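Alpha-glucosidase (Pseudoalteromonas sp. K8, PDB 5HQA) is an alpha-glucosidase of glycoside hydrolase family 97 that hydrolyses alpha-glucosidic bonds, is activated by chloride and binds the inhibitor acarbose. Local coordinates at residues 239-244 against 478-483; 558-563 against 602-607. One frame throughout, in Å; residues are numbered along the deposited sequence. Where two conformers were deposited one is given.

Contact 1: residues 239-244 against 478-483; sequences DLVNSD and LAFTRM
V241, in the last turn of helix 237-241, reaches F480 through a single methyl group. Its CB already points at the 478-483 segment, and from there the side chain forks. CG1 lies anti to the backbone N (chi1 172°) and leads instead to A559, in the C-terminal domain. CG2, anti to the carbonyl carbon, is the branch that crosses the contact. This methyl lies 3.6 Å from CD1 of F480 and 3.7 Å from CE1 of the same residue, almost equally near the two atoms of the CD1-CE1 bond, coming in obliquely. It also meets the backbone, with V241 CG2 3.6 Å from the carbonyl O of A479.

A type I turn from L478 to T481 presents the ring. The carbonyl O of L478 is gripped twice, by T481 N at 3.1 Å and, from the opposite face of its plane, by M483 N at 2.8 Å. F480 O accepts a further hydrogen bond from T173 OG1.

The contact is buried between domains. The magnesium ion bound by G565, D566 and D592 lies about 10 Å from the side chain of F480. L484 of helix 482-485 packs on V241 and L240, and strand 567-574 closes in with F570 on V241 and I568 on A479 and F480. Helix 237-241, which follows strand 224-234 of the N-terminal domain, is thus packed against the junction of helices 474-478 and 482-485.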
loop_
_atom_site.group_PDB
_atom_site.type_symbol
_atom_site.label_atom_id
_atom_site.label_comp_id
_atom_site.label_asym_id
_atom_site.label_seq_id
_atom_site.Cartn_x
_atom_site.Cartn_y
_atom_site.Cartn_z
ATOM N N ASP A 239 1.301 4.888 16.832
ATOM C CA ASP A 239 2.579 4.190 16.948
ATOM C C ASP A 239 2.717 3.109 15.886
ATOM O O ASP A 239 3.837 2.777 15.487
ATOM C CB ASP A 239 2.744 3.579 18.340
ATOM C CG ASP A 239 2.845 4.628 19.432
ATOM O OD1 ASP A 239 3.239 5.780 19.132
ATOM O OD2 ASP A 239 2.534 4.299 20.595
ATOM N N LEU A 240 1.597 2.544 15.424
ATOM C CA LEU A 240 1.655 1.640 14.280
ATOM C C LEU A 240 2.080 2.389 13.028
ATOM O O LEU A 240 2.898 1.896 12.242
ATOM C CB LEU A 240 0.289 0.988 14.043
ATOM C CG LEU A 240 -0.373 0.217 15.183
ATOM C CD1 LEU A 240 -1.709 -0.351 14.713
ATOM C CD2 LEU A 240 0.539 -0.878 15.659
ATOM N N VAL A 241 1.514 3.576 12.824
ATOM C CA VAL A 241 1.765 4.332 11.603
ATOM C C VAL A 241 3.230 4.759 11.520
ATOM O O VAL A 241 3.869 4.632 10.467
ATOM C CB VAL A 241 0.811 5.538 11.539
ATOM C CG1 VAL A 241 1.184 6.438 10.392
ATOM C CG2 VAL A 241 -0.642 5.064 11.415
ATOM N N ASN A 242 3.789 5.250 12.624
ATOM C CA ASN A 242 5.114 5.868 12.611
ATOM C C ASN A 242 6.270 4.864 12.629
ATOM O O ASN A 242 7.413 5.267 12.834
ATOM C CB ASN A 242 5.233 6.838 13.788
ATOM C CG ASN A 242 4.340 8.040 13.613
ATOM O OD1 ASN A 242 4.165 8.526 12.492
ATOM N ND2 ASN A 242 3.753 8.520 14.706
ATOM N N SER A 243 6.020 3.591 12.385
ATOM C CA SER A 243 7.082 2.595 12.386
ATOM C C SER A 243 7.647 2.391 10.977
ATOM O O SER A 243 6.925 2.479 9.981
ATOM C CB SER A 243 6.550 1.269 12.933
ATOM O OG SER A 243 7.519 0.246 12.801
ATOM N N ASP A 244 8.958 2.122 10.904
ATOM C CA ASP A 244 9.632 1.756 9.661
ATOM C C ASP A 244 9.919 0.257 9.566
ATOM O O ASP A 244 10.778 -0.157 8.779
ATOM C CB ASP A 244 10.947 2.524 9.526
ATOM C CG ASP A 244 10.741 4.013 9.327
ATOM O OD1 ASP A 244 10.034 4.405 8.371
ATOM O OD2 ASP A 244 11.295 4.796 10.128
ATOM N N LEU A 478 -8.263 3.079 6.227
ATOM C CA LEU A 478 -7.068 2.833 5.422
ATOM C C LEU A 478 -5.802 3.222 6.163
ATOM O O LEU A 478 -4.796 2.503 6.115
ATOM C CB LEU A 478 -7.138 3.616 4.102
ATOM C CG LEU A 478 -8.161 3.163 3.054
ATOM C CD1 LEU A 478 -8.128 4.125 1.854
ATOM C CD2 LEU A 478 -7.901 1.727 2.606
ATOM N N ALA A 479 -5.835 4.365 6.853
ATOM C CA ALA A 479 -4.621 4.916 7.450
ATOM C C ALA A 479 -3.987 3.973 8.465
ATOM O O ALA A 479 -2.777 4.051 8.697
ATOM C CB ALA A 479 -4.922 6.260 8.115
ATOM N N PHE A 480 -4.771 3.092 9.088
ATOM C CA PHE A 480 -4.249 2.199 10.118
ATOM C C PHE A 480 -4.302 0.738 9.694
ATOM O O PHE A 480 -4.073 -0.161 10.518
ATOM C CB PHE A 480 -5.010 2.396 11.434
ATOM C CG PHE A 480 -4.942 3.801 11.969
ATOM C CD1 PHE A 480 -3.878 4.202 12.768
ATOM C CD2 PHE A 480 -5.947 4.722 11.677
ATOM C CE1 PHE A 480 -3.806 5.494 13.256
ATOM C CE2 PHE A 480 -5.890 6.022 12.164
ATOM C CZ PHE A 480 -4.821 6.410 12.961
ATOM N N THR A 481 -4.601 0.478 8.429
ATOM C CA THR A 481 -4.627 -0.883 7.930
ATOM C C THR A 481 -3.808 -0.940 6.646
ATOM O O THR A 481 -2.589 -1.134 6.690
ATOM C CB THR A 481 -6.079 -1.337 7.713
ATOM O OG1 THR A 481 -6.748 -0.420 6.834
ATOM C CG2 THR A 481 -6.841 -1.390 9.046
ATOM N N ARG A 482 -4.471 -0.731 5.502
ATOM C CA ARG A 482 -3.799 -0.762 4.204
ATOM C C ARG A 482 -2.545 0.114 4.171
ATOM O O ARG A 482 -1.511 -0.291 3.624
ATOM C CB ARG A 482 -4.785 -0.324 3.116
ATOM C CG ARG A 482 -4.136 0.069 1.798
ATOM C CD ARG A 482 -3.482 -1.121 1.084
ATOM N NE ARG A 482 -2.894 -0.675 -0.181
ATOM C CZ ARG A 482 -1.731 -0.036 -0.282
ATOM N NH1 ARG A 482 -1.287 0.353 -1.473
ATOM N NH2 ARG A 482 -1.005 0.206 0.806
ATOM N N MET A 483 -2.608 1.320 4.750
ATOM C CA MET A 483 -1.468 2.227 4.623
ATOM C C MET A 483 -0.275 1.791 5.469
ATOM O O MET A 483 0.836 2.285 5.242
ATOM C CB MET A 483 -1.868 3.662 4.979
ATOM C CG MET A 483 -2.931 4.261 4.054
ATOM S SD MET A 483 -2.625 4.041 2.277
ATOM C CE MET A 483 -1.168 5.059 2.051
#

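Contact 2: residues 558-563 against 602-607; sequences IALDGA and LDFLDN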
loop_
_atom_site.group_PDB
_atom_site.type_symbol
_atom_site.label_atom_id
_atom_site.label_comp_id
_atom_site.label_asym_id
_atom_site.label_seq_id
_atom_site.Cartn_x
_atom_site.Cartn_y
_atom_site.Cartn_z
ATOM N N ILE A 558 5.148 12.404 10.291
ATOM C CA ILE A 558 4.721 12.109 11.661
ATOM C C ILE A 558 3.204 12.051 11.693
ATOM O O ILE A 558 2.542 13.065 11.436
ATOM C CB ILE A 558 5.185 13.166 12.682
ATOM C CG1 ILE A 558 6.644 13.561 12.459
ATOM C CG2 ILE A 558 4.959 12.641 14.103
ATOM C CD1 ILE A 558 7.029 14.873 13.116
ATOM N N ALA A 559 2.649 10.896 12.047
ATOM C CA ALA A 559 1.235 10.837 12.406
ATOM C C ALA A 559 1.104 11.410 13.813
ATOM O O ALA A 559 1.594 10.816 14.779
ATOM C CB ALA A 559 0.704 9.407 12.323
ATOM N N LEU A 560 0.475 12.586 13.921
ATOM C CA LEU A 560 0.436 13.315 15.187
ATOM C C LEU A 560 -0.618 12.773 16.139
ATOM O O LEU A 560 -0.424 12.811 17.357
ATOM C CB LEU A 560 0.157 14.793 14.934
ATOM C CG LEU A 560 1.199 15.547 14.115
ATOM C CD1 LEU A 560 0.715 16.955 13.825
ATOM C CD2 LEU A 560 2.503 15.577 14.875
ATOM N N ASP A 561 -1.737 12.297 15.611
ATOM C CA ASP A 561 -2.859 11.875 16.436
ATOM C C ASP A 561 -3.801 11.081 15.543
ATOM O O ASP A 561 -3.718 11.159 14.313
ATOM C CB ASP A 561 -3.563 13.086 17.058
ATOM C CG ASP A 561 -4.515 12.704 18.172
ATOM O OD1 ASP A 561 -5.256 13.605 18.622
ATOM O OD2 ASP A 561 -4.533 11.517 18.594
ATOM N N GLY A 562 -4.679 10.306 16.162
ATOM C CA GLY A 562 -5.630 9.541 15.380
ATOM C C GLY A 562 -6.194 8.388 16.169
ATOM O O GLY A 562 -5.732 8.050 17.261
ATOM N N ALA A 563 -7.219 7.776 15.582
ATOM C CA ALA A 563 -7.858 6.591 16.139
ATOM C C ALA A 563 -8.444 5.814 14.975
ATOM O O ALA A 563 -9.033 6.409 14.067
ATOM C CB ALA A 563 -8.954 6.960 17.154
ATOM N N LEU A 602 1.843 22.781 17.188
ATOM C CA LEU A 602 2.684 22.995 16.018
ATOM C C LEU A 602 4.161 22.804 16.326
ATOM O O LEU A 602 5.009 23.293 15.572
ATOM C CB LEU A 602 2.441 24.391 15.431
ATOM C CG LEU A 602 1.016 24.651 14.924
ATOM C CD1 LEU A 602 0.917 26.022 14.256
ATOM C CD2 LEU A 602 0.558 23.550 13.968
ATOM N N ASP A 603 4.495 22.094 17.408
ATOM C CA ASP A 603 5.907 22.013 17.763
ATOM C C ASP A 603 6.710 21.091 16.844
ATOM O O ASP A 603 7.923 20.965 17.040
ATOM C CB ASP A 603 6.076 21.605 19.233
ATOM C CG ASP A 603 5.513 20.225 19.556
ATOM O OD1 ASP A 603 5.222 19.423 18.643
ATOM O OD2 ASP A 603 5.372 19.933 20.762
ATOM N N PHE A 604 6.091 20.465 15.837
ATOM C CA PHE A 604 6.886 19.804 14.807
ATOM C C PHE A 604 7.617 20.801 13.917
ATOM O O PHE A 604 8.614 20.436 13.286
ATOM C CB PHE A 604 6.009 18.878 13.950
ATOM C CG PHE A 604 4.834 19.563 13.314
ATOM C CD1 PHE A 604 4.963 20.199 12.087
ATOM C CD2 PHE A 604 3.589 19.558 13.938
ATOM C CE1 PHE A 604 3.874 20.833 11.491
ATOM C CE2 PHE A 604 2.496 20.194 13.351
ATOM C CZ PHE A 604 2.637 20.827 12.120
ATOM N N LEU A 605 7.155 22.050 13.855
ATOM C CA LEU A 605 7.817 23.043 13.023
ATOM C C LEU A 605 9.234 23.299 13.526
ATOM O O LEU A 605 9.513 23.226 14.726
ATOM C CB LEU A 605 7.023 24.351 13.021
ATOM C CG LEU A 605 5.626 24.287 12.415
ATOM C CD1 LEU A 605 4.916 25.629 12.600
ATOM C CD2 LEU A 605 5.726 23.915 10.952
ATOM N N ASP A 606 10.134 23.602 12.589
ATOM C CA ASP A 606 11.526 23.874 12.933
ATOM C C ASP A 606 11.618 25.017 13.933
ATOM O O ASP A 606 11.006 26.074 13.750
ATOM C CB ASP A 606 12.325 24.212 11.676
ATOM C CG ASP A 606 12.237 23.126 10.630
ATOM O OD1 ASP A 606 11.215 23.072 9.914
ATOM O OD2 ASP A 606 13.180 22.314 10.539
ATOM N N ASN A 607 12.385 24.794 14.998
ATOM C CA ASN A 607 12.525 25.803 16.038
ATOM C C ASN A 607 13.194 27.049 15.477
ATOM O O ASN A 607 14.092 26.968 14.632
ATOM C CB ASN A 607 13.333 25.244 17.211
ATOM C CG ASN A 607 12.611 24.122 17.931
ATOM O OD1 ASN A 607 11.390 24.160 18.104
ATOM N ND2 ASN A 607 13.361 23.108 18.348
#
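L560 and I558, two residues apart on strand 554-563, both direct their side chains at F604. The closer approach is that of L560, whose CD1 methyl stands 3.7 Å from F604 CE2 and 3.9 Å from CD2 of that ring. The two side chains meet at about a right angle, and the methyl comes in obliquely, nearest the CD2-CE2 bond. I558 touches farther back, its CD1 lying 4.2 Å from F604 CB. A559, between them, faces helix 237-241 instead.

F604 is the third residue of a type I turn from L602 to L605, closed by a hydrogen bond of 3.0 Å from L605 N to L602 O. Its CG sits between the backbone N and the carbonyl carbon (chi1 56°), which brings the ring back beside its own turn; L602 O consequently lies 4.3 Å above one ring face, offset toward the rim. The ring also meets that of W585, the planes inclined at about 55°.

Farther out, D606 accepts a hydrogen bond from W585 NE1 and forms a salt bridge with K573, fastening the loop to two strands of the C-terminal sheet. A571 of strand 567-574 touches both L560 and F604, and backbone bonds to A571 and V569 hold the edge strand in line as far as its corner at D561.

Between the two segments the contact is wholly apolar and small, near the surface, so its geometry depends on shape; none of the polar bonds that place the loop bridges the two segments, and they lie within the turn itself and in the surrounding shell.

From the N terminus, the chain runs through the beta-rich N-terminal domain to helix 237-241. Contact 1 then closes a span of 233 residues, which carries six of the seven parallel strands of the TIM-barrel domain, 264-269 to 451-454. The last, 527-529, follows before strand 554-563 opens the C-terminal sheet, where contact 2 closes a shorter span of 38 residues containing strands 567-574, 585-591 and 596-601. The two loops are in series, neither nested nor crossed. They nevertheless touch: N242 OD1 of contact 1 accepts a probable hydrogen bond from A559 N of contact 2 at 2.8 Å, and F480 CE2 packs on A563 O, so the N-terminal, barrel and C-terminal parts meet here.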